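Local coordinates for outer membrane protein OMP121 (Bacteroides thetaiotaomicron, PDB 5FQ8), which probably imports nutrients across the bacterial outer membrane as a TonB-dependent receptor, and binds metal ions, at residues D59-L64 with A139-L144; N131-D136 with V162-K167; Q767-E770 with R776-V779. All coordinates share one frame; numbering follows the deposited sequence.

Contact 1 of 3, residues D59-L64 with A139-L144; sequences DVMSSL and ANMTIL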
loop_
_atom_site.group_PDB
_atom_site.type_symbol
_atom_site.label_atom_id
_atom_site.label_comp_id
_atom_site.label_asym_id
_atom_site.label_seq_id
_atom_site.Cartn_x
_atom_site.Cartn_y
_atom_site.Cartn_z
ATOM N N ASP B 59 -23.551 24.040 8.899
ATOM C CA ASP B 59 -22.267 24.653 9.147
ATOM C C ASP B 59 -22.486 25.964 9.883
ATOM O O ASP B 59 -23.458 26.674 9.623
ATOM C CB ASP B 59 -21.573 24.837 7.800
ATOM C CG ASP B 59 -20.495 25.832 7.852
ATOM O OD1 ASP B 59 -19.580 25.675 8.668
ATOM O OD2 ASP B 59 -20.560 26.784 7.069
ATOM N N VAL B 60 -21.606 26.266 10.828
ATOM C CA VAL B 60 -21.775 27.480 11.608
ATOM C C VAL B 60 -21.435 28.732 10.818
ATOM O O VAL B 60 -21.932 29.806 11.157
ATOM C CB VAL B 60 -20.925 27.371 12.887
ATOM C CG1 VAL B 60 -20.042 28.561 13.081
ATOM C CG2 VAL B 60 -21.822 27.249 14.052
ATOM N N MET B 61 -20.653 28.610 9.746
ATOM C CA MET B 61 -20.064 29.752 9.064
ATOM C C MET B 61 -20.735 30.134 7.762
ATOM O O MET B 61 -20.698 31.302 7.398
ATOM C CB MET B 61 -18.599 29.473 8.775
ATOM C CG MET B 61 -17.778 29.479 9.991
ATOM S SD MET B 61 -17.805 31.117 10.617
ATOM C CE MET B 61 -17.316 30.871 12.268
ATOM N N SER B 62 -21.311 29.190 7.024
ATOM C CA SER B 62 -21.696 29.499 5.655
ATOM C C SER B 62 -22.927 30.384 5.590
ATOM O O SER B 62 -23.171 31.019 4.557
ATOM C CB SER B 62 -21.918 28.213 4.866
ATOM O OG SER B 62 -23.060 27.509 5.290
ATOM N N SER B 63 -23.697 30.443 6.674
ATOM C CA SER B 63 -24.836 31.340 6.720
ATOM C C SER B 63 -24.397 32.796 6.730
ATOM O O SER B 63 -25.110 33.658 6.210
ATOM C CB SER B 63 -25.688 31.027 7.948
ATOM O OG SER B 63 -24.926 31.157 9.131
ATOM N N LEU B 64 -23.237 33.090 7.304
ATOM C CA LEU B 64 -22.727 34.448 7.388
ATOM C C LEU B 64 -22.041 34.906 6.108
ATOM O O LEU B 64 -21.317 35.902 6.139
ATOM C CB LEU B 64 -21.762 34.567 8.564
ATOM C CG LEU B 64 -22.369 34.077 9.861
ATOM C CD1 LEU B 64 -21.335 33.970 10.936
ATOM C CD2 LEU B 64 -23.436 35.056 10.259
ATOM N N ALA B 139 -24.258 30.281 21.329
ATOM C CA ALA B 139 -24.941 31.431 21.892
ATOM C C ALA B 139 -24.497 32.697 21.189
ATOM O O ALA B 139 -25.312 33.437 20.634
ATOM C CB ALA B 139 -24.673 31.523 23.389
ATOM N N ASN B 140 -23.198 32.932 21.157
ATOM C CA ASN B 140 -22.653 34.160 20.612
ATOM C C ASN B 140 -21.404 33.853 19.801
ATOM O O ASN B 140 -20.590 33.013 20.186
ATOM C CB ASN B 140 -22.347 35.134 21.744
ATOM C CG ASN B 140 -21.484 36.266 21.307
ATOM O OD1 ASN B 140 -21.961 37.200 20.694
ATOM N ND2 ASN B 140 -20.205 36.199 21.628
ATOM N N MET B 141 -21.267 34.519 18.669
ATOM C CA MET B 141 -20.043 34.488 17.891
ATOM C C MET B 141 -19.534 35.901 17.731
ATOM O O MET B 141 -20.274 36.776 17.292
ATOM C CB MET B 141 -20.261 33.867 16.518
ATOM C CG MET B 141 -19.142 34.167 15.555
ATOM S SD MET B 141 -19.485 33.411 14.002
ATOM C CE MET B 141 -19.877 31.785 14.552
ATOM N N THR B 142 -18.273 36.113 18.050
ATOM C CA THR B 142 -17.647 37.417 17.921
ATOM C C THR B 142 -16.353 37.284 17.139
ATOM O O THR B 142 -15.466 36.516 17.521
ATOM C CB THR B 142 -17.395 38.017 19.290
ATOM O OG1 THR B 142 -18.638 38.436 19.835
ATOM C CG2 THR B 142 -16.469 39.196 19.199
ATOM N N ILE B 143 -16.255 38.037 16.049
ATOM C CA ILE B 143 -15.153 37.967 15.098
ATOM C C ILE B 143 -14.244 39.154 15.350
ATOM O O ILE B 143 -14.648 40.299 15.146
ATOM C CB ILE B 143 -15.670 37.963 13.659
ATOM C CG1 ILE B 143 -16.391 36.660 13.384
ATOM C CG2 ILE B 143 -14.554 38.153 12.702
ATOM C CD1 ILE B 143 -16.842 36.523 12.004
ATOM N N LEU B 144 -13.027 38.902 15.802
ATOM C CA LEU B 144 -12.043 39.962 15.967
ATOM C C LEU B 144 -11.285 40.105 14.655
ATOM O O LEU B 144 -10.577 39.185 14.237
ATOM C CB LEU B 144 -11.095 39.644 17.118
ATOM C CG LEU B 144 -11.800 39.303 18.419
ATOM C CD1 LEU B 144 -10.797 38.961 19.475
ATOM C CD2 LEU B 144 -12.604 40.486 18.842
#
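M141 meets V60, M61 and L64, and the contact across the two segments is wholly apolar. No hydrogen bond joins 59-64 to 139-144. The thioether end of M141 does the touching. Its CG is anti to the backbone N (chi1 164°), and the next torsion is extended, which carries the sulfur well out from the strand. The chain then bends at the sulfur and turns the methyl toward V60. M141 CE meets V60 CG1 tip to tip at 3.5 Å. M141 SD meets L64 CD1 at 3.6 Å, again end to end. M61 comes in obliquely, and its terminal methyl CE lies 3.6 Å from M141 CE. The same M61 methyl is 3.8 Å from M141 SD, so it touches both the sulfur and the methyl of M141. I52 of helix 49-54 packs on V60, L64 and M141. I164 of strand 161-166 packs on V60 and M141.

The polar bonds stay within each segment. In 59-64, L64 N donates to M61 O at 3.1 Å, which holds the turn that presents M61 and L64. D59 OD1 takes a weak bond from M61 N. In the strand, N140 ND2 donates to T142 OG1 at 3.3 Å, and the hydroxyl lies close to the amide plane. This pair is on the strand face turned from 59-64, and M141 alternates with it on the inner face. A139 and N140 both face T165, a classic beta bulge.

The arrangement is core packing of a loop on a small mixed sheet, and it belongs to the plug domain of a TonB-dependent receptor.

Contact 2 of 3, residues N131-D136 with V162-K167; sequences NAINPD and VMITTK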
loop_
_atom_site.group_PDB
_atom_site.type_symbol
_atom_site.label_atom_id
_atom_site.label_comp_id
_atom_site.label_asym_id
_atom_site.label_seq_id
_atom_site.Cartn_x
_atom_site.Cartn_y
_atom_site.Cartn_z
ATOM N N ASN B 131 -16.414 22.988 10.501
ATOM C CA ASN B 131 -17.695 22.434 10.104
ATOM C C ASN B 131 -18.262 21.439 11.102
ATOM O O ASN B 131 -19.362 20.937 10.874
ATOM C CB ASN B 131 -17.560 21.745 8.766
ATOM C CG ASN B 131 -17.650 22.680 7.649
ATOM O OD1 ASN B 131 -17.401 23.855 7.811
ATOM N ND2 ASN B 131 -18.031 22.179 6.489
ATOM N N ALA B 132 -17.540 21.122 12.174
ATOM C CA ALA B 132 -17.996 20.090 13.084
ATOM C C ALA B 132 -18.866 20.652 14.179
ATOM O O ALA B 132 -19.713 19.938 14.719
ATOM C CB ALA B 132 -16.811 19.368 13.713
ATOM N N ILE B 133 -18.651 21.911 14.541
ATOM C CA ILE B 133 -19.448 22.516 15.585
ATOM C C ILE B 133 -20.899 22.516 15.152
ATOM O O ILE B 133 -21.209 22.636 13.963
ATOM C CB ILE B 133 -18.916 23.923 15.896
ATOM C CG1 ILE B 133 -19.710 24.564 17.009
ATOM C CG2 ILE B 133 -19.011 24.798 14.712
ATOM C CD1 ILE B 133 -19.027 25.748 17.548
ATOM N N ASN B 134 -21.789 22.285 16.110
ATOM C CA ASN B 134 -23.217 22.264 15.851
ATOM C C ASN B 134 -23.772 23.664 16.055
ATOM O O ASN B 134 -23.739 24.170 17.185
ATOM C CB ASN B 134 -23.900 21.283 16.781
ATOM C CG ASN B 134 -25.406 21.436 16.800
ATOM O OD1 ASN B 134 -26.019 22.001 15.896
ATOM N ND2 ASN B 134 -26.015 20.897 17.832
ATOM N N PRO B 135 -24.309 24.307 15.024
ATOM C CA PRO B 135 -24.781 25.686 15.190
ATOM C C PRO B 135 -25.822 25.859 16.268
ATOM O O PRO B 135 -25.826 26.900 16.936
ATOM C CB PRO B 135 -25.345 26.021 13.806
ATOM C CG PRO B 135 -25.604 24.708 13.162
ATOM C CD PRO B 135 -24.592 23.779 13.684
ATOM N N ASP B 136 -26.678 24.862 16.495
ATOM C CA ASP B 136 -27.687 24.981 17.542
ATOM C C ASP B 136 -27.081 25.197 18.922
ATOM O O ASP B 136 -27.793 25.625 19.829
ATOM C CB ASP B 136 -28.577 23.742 17.565
ATOM C CG ASP B 136 -29.595 23.740 16.462
ATOM O OD1 ASP B 136 -29.963 24.828 15.981
ATOM O OD2 ASP B 136 -30.039 22.643 16.076
ATOM N N VAL B 162 -12.180 34.037 15.410
ATOM C CA VAL B 162 -13.613 33.786 15.462
ATOM C C VAL B 162 -13.917 33.206 16.833
ATOM O O VAL B 162 -13.777 32.001 17.053
ATOM C CB VAL B 162 -14.081 32.839 14.358
ATOM C CG1 VAL B 162 -15.504 32.491 14.606
ATOM C CG2 VAL B 162 -13.924 33.478 13.016
ATOM N N MET B 163 -14.328 34.056 17.761
ATOM C CA MET B 163 -14.652 33.622 19.107
ATOM C C MET B 163 -16.088 33.137 19.145
ATOM O O MET B 163 -17.016 33.926 18.966
ATOM C CB MET B 163 -14.453 34.759 20.097
ATOM C CG MET B 163 -13.045 34.945 20.548
ATOM S SD MET B 163 -12.884 36.509 21.373
ATOM C CE MET B 163 -14.373 36.518 22.365
ATOM N N ILE B 164 -16.269 31.876 19.391
ATOM C CA ILE B 164 -17.600 31.310 19.561
ATOM C C ILE B 164 -17.861 31.092 21.047
ATOM O O ILE B 164 -16.936 30.847 21.822
ATOM C CB ILE B 164 -17.735 30.013 18.743
ATOM C CG1 ILE B 164 -17.734 30.353 17.261
ATOM C CG2 ILE B 164 -18.999 29.262 19.082
ATOM C CD1 ILE B 164 -18.015 29.168 16.394
ATOM N N THR B 165 -19.116 31.266 21.466
ATOM C CA THR B 165 -19.512 31.010 22.847
ATOM C C THR B 165 -20.759 30.147 22.851
ATOM O O THR B 165 -21.770 30.506 22.244
ATOM C CB THR B 165 -19.757 32.301 23.622
ATOM O OG1 THR B 165 -18.563 33.082 23.655
ATOM C CG2 THR B 165 -20.139 31.983 25.027
ATOM N N THR B 166 -20.687 29.018 23.531
ATOM C CA THR B 166 -21.735 28.015 23.489
ATOM C C THR B 166 -22.748 28.227 24.612
ATOM O O THR B 166 -22.476 28.891 25.612
ATOM C CB THR B 166 -21.098 26.635 23.578
ATOM O OG1 THR B 166 -20.118 26.641 24.619
ATOM C CG2 THR B 166 -20.394 26.308 22.295
ATOM N N LYS B 167 -23.934 27.653 24.435
ATOM C CA LYS B 167 -25.024 27.877 25.382
ATOM C C LYS B 167 -24.768 27.164 26.702
ATOM O O LYS B 167 -24.145 26.106 26.746
ATOM C CB LYS B 167 -26.347 27.397 24.792
ATOM C CG LYS B 167 -26.854 28.215 23.624
ATOM C CD LYS B 167 -27.914 27.468 22.856
ATOM C CE LYS B 167 -28.552 28.325 21.791
ATOM N NZ LYS B 167 -29.633 27.616 21.058
#
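I133 and I164 make the apolar part of the contact, branch end to branch end. I133 CD1 lies 3.7 Å from I164 CD1. The same methyl is 3.8 Å from I164 CG2, so I133 ends between two branches of its partner. A chi1 of -179° swings the CG1 arm of I133 away from its own N, and the arm extends straight toward strand 161-166.

The polar part is one bond from a side chain to a main-chain carbonyl. K167 NZ donates to D136 O at 3.0 Å. The C=O...N angle is 154°, and the amine is tilted 22° from the carbonyl plane. The K167 chain is extended beyond CG, and its CE passes 3.4 Å from D136 O. The carboxylate of D136 has other partners: OD1 forms a salt bridge with R56, and OD2 is hydrogen-bonded to S258 OG. K167 NZ stays 5.8 Å from D136 OD1, too far for direct pairing.

The loop 131-136 packs on strand 161-166 of the plug's small mixed sheet, in the TonB-dependent receptor fold. Barrel strands lie close by: K292, on strand 289-303, donates to the carbonyls of N131 and I133.

Within the loop, N134 OD1 accepts from D136 N at 3.0 Å, an Asx turn. The donor stands well above the carbonyl plane of the N134 amide.

Contact 3 of 3, residues Q767-E770 with R776-V779; sequences QVAE and RIVV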
loop_
_atom_site.group_PDB
_atom_site.type_symbol
_atom_site.label_atom_id
_atom_site.label_comp_id
_atom_site.label_asym_id
_atom_site.label_seq_id
_atom_site.Cartn_x
_atom_site.Cartn_y
_atom_site.Cartn_z
ATOM N N GLN B 767 -2.114 32.894 -21.981
ATOM C CA GLN B 767 -1.699 33.133 -23.359
ATOM C C GLN B 767 -2.720 34.010 -24.076
ATOM O O GLN B 767 -3.909 33.693 -24.121
ATOM C CB GLN B 767 -1.467 31.826 -24.122
ATOM C CG GLN B 767 -2.645 30.915 -24.309
ATOM C CD GLN B 767 -2.591 30.142 -25.606
ATOM O OE1 GLN B 767 -1.597 30.167 -26.302
ATOM N NE2 GLN B 767 -3.669 29.462 -25.939
ATOM N N VAL B 768 -2.242 35.127 -24.611
ATOM C CA VAL B 768 -3.018 36.039 -25.426
ATOM C C VAL B 768 -2.454 35.984 -26.833
ATOM O O VAL B 768 -1.352 35.490 -27.056
ATOM C CB VAL B 768 -2.980 37.473 -24.866
ATOM C CG1 VAL B 768 -1.605 38.044 -25.026
ATOM C CG2 VAL B 768 -4.046 38.367 -25.520
ATOM N N ALA B 769 -3.227 36.477 -27.792
ATOM C CA ALA B 769 -2.746 36.449 -29.159
ATOM C C ALA B 769 -1.867 37.651 -29.457
ATOM O O ALA B 769 -1.905 38.669 -28.769
ATOM C CB ALA B 769 -3.897 36.392 -30.146
ATOM N N GLU B 770 -1.041 37.501 -30.485
ATOM C CA GLU B 770 -0.145 38.567 -30.903
ATOM C C GLU B 770 -0.924 39.679 -31.602
ATOM O O GLU B 770 -1.921 39.438 -32.286
ATOM C CB GLU B 770 0.931 38.003 -31.830
ATOM C CG GLU B 770 1.999 38.999 -32.240
ATOM C CD GLU B 770 2.984 38.459 -33.249
ATOM O OE1 GLU B 770 2.708 37.428 -33.882
ATOM O OE2 GLU B 770 4.046 39.078 -33.405
ATOM N N ARG B 776 -4.154 45.361 -34.194
ATOM C CA ARG B 776 -4.846 44.304 -34.908
ATOM C C ARG B 776 -4.281 42.931 -34.555
ATOM O O ARG B 776 -3.116 42.782 -34.180
ATOM C CB ARG B 776 -4.775 44.574 -36.409
ATOM C CG ARG B 776 -5.489 45.874 -36.818
ATOM C CD ARG B 776 -5.184 46.307 -38.260
ATOM N NE ARG B 776 -3.825 46.817 -38.394
ATOM C CZ ARG B 776 -3.214 47.035 -39.556
ATOM N NH1 ARG B 776 -3.844 46.786 -40.694
ATOM N NH2 ARG B 776 -1.971 47.501 -39.578
ATOM N N ILE B 777 -5.134 41.924 -34.668
ATOM C CA ILE B 777 -4.827 40.578 -34.206
ATOM C C ILE B 777 -4.044 39.850 -35.285
ATOM O O ILE B 777 -4.447 39.824 -36.452
ATOM C CB ILE B 777 -6.120 39.828 -33.852
ATOM C CG1 ILE B 777 -5.813 38.445 -33.324
ATOM C CG2 ILE B 777 -7.004 39.686 -35.027
ATOM C CD1 ILE B 777 -5.881 38.406 -31.871
ATOM N N VAL B 778 -2.919 39.268 -34.908
ATOM C CA VAL B 778 -2.133 38.521 -35.873
ATOM C C VAL B 778 -2.713 37.128 -35.989
ATOM O O VAL B 778 -2.988 36.476 -34.985
ATOM C CB VAL B 778 -0.657 38.469 -35.466
ATOM C CG1 VAL B 778 0.134 37.796 -36.541
ATOM C CG2 VAL B 778 -0.132 39.850 -35.200
ATOM N N VAL B 779 -2.894 36.664 -37.211
ATOM C CA VAL B 779 -3.340 35.307 -37.446
ATOM C C VAL B 779 -2.417 34.644 -38.458
ATOM O O VAL B 779 -1.600 35.287 -39.107
ATOM C CB VAL B 779 -4.793 35.253 -37.930
ATOM C CG1 VAL B 779 -5.713 35.719 -36.838
ATOM C CG2 VAL B 779 -4.926 36.116 -39.126
#
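The carboxylate of E770 lies with one face over the side chain of V778. V778 CG2 sits beneath that face, 3.9 Å from E770 CD, and V778 CG1 is 3.7 Å from E770 OE1. The other oxygen, OE2, forms a salt bridge with K862. The two segments are joined by a short loop within a long, probably extracellular, connection between barrel strands 716-731 and 802-812. Strand 777-778 is an outer strand of a three-stranded mixed sheet, next to 859-865.

With chi1 at -175° the E770 chain leaves on the side far from its own N, and its extended course lays CG 3.7 Å from V778 CG2 on the way out. Putting an alanine here would probably strip V778 of the CG and carboxylate lying over its methyls and leave K862 without its carboxylate mate. The guanidinium of R776 points elsewhere and pairs through NE with D772. Beside the E770-V778 pair, A769 CB touches I777 CD1. One backbone bond closes the loop: V778 N donates to E770 O at 2.8 Å, nearly straight at the hydrogen (176°).

In the fold
Contacts 1 and 2 lie side by side in the plug, with centres about 7 Å apart. Their strands, 138-144 and 161-166, are neighbours in one sheet, and their segments alternate along the chain. N140 O and T165 N probably share a hydrogen bond between them. Both are buried, but contact 1 is purely apolar across its segments. Contact 2 adds a lysine-to-carbonyl bond where the plug nears the barrel wall. Contact 3 is remote, its centre about 48 Å from that of contact 1 and on the opposite side of the chain's centre. It is peripheral, though A769, I777 and V778 are buried there, and it mixes a main-chain bond, apolar packing and a partly exposed glutamate.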